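Local coordinates for KLLA0F12672p (Kluyveromyces lactis, PDB 4M3O), which probably dephosphorylates the C-terminal domain of RNA polymerase II as a zinc-binding phosphatase of the Rtr1/RPAP2 family, here represented by its N-terminal domain, at residues A[36-40]-A[41-45]. Numbering follows the deposited sequence.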
loop_
_atom_site.group_PDB
_atom_site.type_symbol
_atom_site.label_atom_id
_atom_site.label_comp_id
_atom_site.label_asym_id
_atom_site.label_seq_id
_atom_site.Cartn_x
_atom_site.Cartn_y
_atom_site.Cartn_z
ATOM N N ASP A 36 0.525 -5.228 7.270
ATOM C CA ASP A 36 -0.185 -6.437 7.691
ATOM C C ASP A 36 -1.642 -6.469 7.210
ATOM O O ASP A 36 -2.137 -7.527 6.763
ATOM C CB ASP A 36 -0.181 -6.561 9.223
ATOM C CG ASP A 36 0.893 -7.521 9.748
ATOM O OD1 ASP A 36 1.662 -7.113 10.653
ATOM O OD2 ASP A 36 0.950 -8.698 9.293
ATOM N N LEU A 37 -2.342 -5.335 7.340
ATOM C CA LEU A 37 -3.731 -5.255 6.898
ATOM C C LEU A 37 -3.787 -5.433 5.401
ATOM O O LEU A 37 -4.674 -6.125 4.878
ATOM C CB LEU A 37 -4.348 -3.894 7.246
ATOM C CG LEU A 37 -5.852 -3.808 6.935
ATOM C CD1 LEU A 37 -6.619 -4.877 7.713
ATOM C CD2 LEU A 37 -6.382 -2.417 7.279
ATOM N N LEU A 38 -2.812 -4.860 4.690
ATOM C CA LEU A 38 -2.901 -4.921 3.199
ATOM C C LEU A 38 -2.384 -6.222 2.571
ATOM O O LEU A 38 -2.394 -6.373 1.356
ATOM C CB LEU A 38 -2.188 -3.713 2.590
ATOM C CG LEU A 38 -2.797 -2.373 3.066
ATOM C CD1 LEU A 38 -2.044 -1.173 2.561
ATOM C CD2 LEU A 38 -4.264 -2.306 2.686
ATOM N N ILE A 39 -1.929 -7.156 3.391
ATOM C CA ILE A 39 -1.643 -8.522 2.901
ATOM C C ILE A 39 -2.728 -9.550 3.254
ATOM O O ILE A 39 -2.838 -10.587 2.576
ATOM C CB ILE A 39 -0.273 -9.032 3.376
ATOM C CG1 ILE A 39 -0.320 -9.300 4.877
ATOM C CG2 ILE A 39 0.785 -8.018 2.970
ATOM C CD1 ILE A 39 0.132 -10.702 5.241
ATOM N N THR A 40 -3.513 -9.254 4.299
ATOM C CA THR A 40 -4.658 -10.055 4.703
ATOM C C THR A 40 -5.842 -9.704 3.843
ATOM O O THR A 40 -6.632 -10.592 3.541
ATOM C CB THR A 40 -5.000 -9.862 6.193
ATOM O OG1 THR A 40 -5.007 -8.467 6.526
ATOM C CG2 THR A 40 -3.951 -10.495 7.000
ATOM N N LYS A 41 -5.924 -8.435 3.406
ATOM C CA LYS A 41 -7.063 -7.901 2.630
ATOM C C LYS A 41 -6.577 -7.070 1.447
ATOM O O LYS A 41 -5.413 -6.625 1.440
ATOM C CB LYS A 41 -7.905 -6.963 3.498
ATOM C CG LYS A 41 -8.530 -7.661 4.675
ATOM C CD LYS A 41 -9.208 -6.690 5.620
ATOM C CE LYS A 41 -10.021 -7.487 6.643
ATOM N NZ LYS A 41 -10.988 -6.627 7.368
ATOM N N ASP A 42 -7.468 -6.850 0.473
ATOM C CA ASP A 42 -7.167 -6.031 -0.692
ATOM C C ASP A 42 -7.875 -4.736 -0.470
ATOM O O ASP A 42 -8.807 -4.685 0.318
ATOM C CB ASP A 42 -7.606 -6.709 -1.972
ATOM C CG ASP A 42 -7.051 -8.149 -2.088
ATOM O OD1 ASP A 42 -5.874 -8.391 -1.733
ATOM O OD2 ASP A 42 -7.792 -9.041 -2.556
ATOM N N VAL A 43 -7.435 -3.693 -1.164
ATOM C CA VAL A 43 -7.959 -2.339 -1.009
ATOM C C VAL A 43 -9.245 -2.204 -1.812
ATOM O O VAL A 43 -9.324 -2.596 -2.955
ATOM C CB VAL A 43 -6.962 -1.287 -1.506
ATOM C CG1 VAL A 43 -7.645 0.070 -1.648
ATOM C CG2 VAL A 43 -5.749 -1.256 -0.566
ATOM N N LYS A 44 -10.281 -1.652 -1.215
ATOM C CA LYS A 44 -11.550 -1.818 -1.847
ATOM C C LYS A 44 -11.717 -0.906 -3.038
ATOM O O LYS A 44 -12.275 -1.309 -4.022
ATOM C CB LYS A 44 -12.653 -1.717 -0.832
ATOM C CG LYS A 44 -13.166 -0.337 -0.534
ATOM C CD LYS A 44 -14.514 -0.458 0.166
ATOM C CE LYS A 44 -15.456 -1.400 -0.579
ATOM N NZ LYS A 44 -15.583 -0.992 -2.010
ATOM N N ASP A 45 -11.200 0.301 -3.000
ATOM C CA ASP A 45 -11.539 1.253 -4.010
ATOM C C ASP A 45 -10.466 2.314 -4.167
ATOM O O ASP A 45 -9.492 2.395 -3.396
ATOM C CB ASP A 45 -12.876 1.974 -3.591
ATOM C CG ASP A 45 -12.802 2.582 -2.153
ATOM O OD1 ASP A 45 -13.862 2.867 -1.508
ATOM O OD2 ASP A 45 -11.667 2.723 -1.625
#
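The carbonyl oxygen Leu-37 O receives the N-H of Lys-41, at 3.0 Å from Lys-41 N, in the last i to i+4 bond of helix 24-40 as it runs out into a short, weakly bonded strand, 42-43. The bond is bent, with 141° at the hydrogen. The hydroxyl of Thr-40 folds back on the same turn: OG1 lies 2.9 Å from Leu-37 O and 3.0 Å from Asp-36 O, and its one proton can serve either carbonyl. A chi1 of 47° sets OG1 between the backbone N and the carbonyl carbon, which turns it back toward these two oxygens. The main-chain bonds from Thr-40 N to Asp-36 O and Leu-37 O are weak, and the hydroxyl lies near the same two carbonyl oxygens. Lys-41 is the first residue to leave helical geometry. Its extended side chain passes back beside the helix, bringing its methylene CD to 3.8 Å from Leu-37 CD1; NZ then ends in a salt bridge with Glu-7 of helix 5-13, whose Ile-8 also touches Leu-37. On the buried side, Leu-64 of helix 58-70 packs on Leu-38, and Pro-77 and Leu-78 on Val-43. Asp-42, and Lys-44 just beyond the strand, bond by backbone to Ala-3 in the parallel pairing with strand 2-3. OD1 of buried Asp-42 forms salt bridges with both Arg-68 and Arg-73, and Arg-68 also bonds Leu-38 O, tying the helix end to the start of the strand. This junction packs beside the zinc-finger region, with the side chain of Val-43 about 12 Å from the zinc ion. Across the junction the two apolar side chains meet through one methyl pair, Leu-38 CD2 lying 3.7 Å from Val-43 CG2.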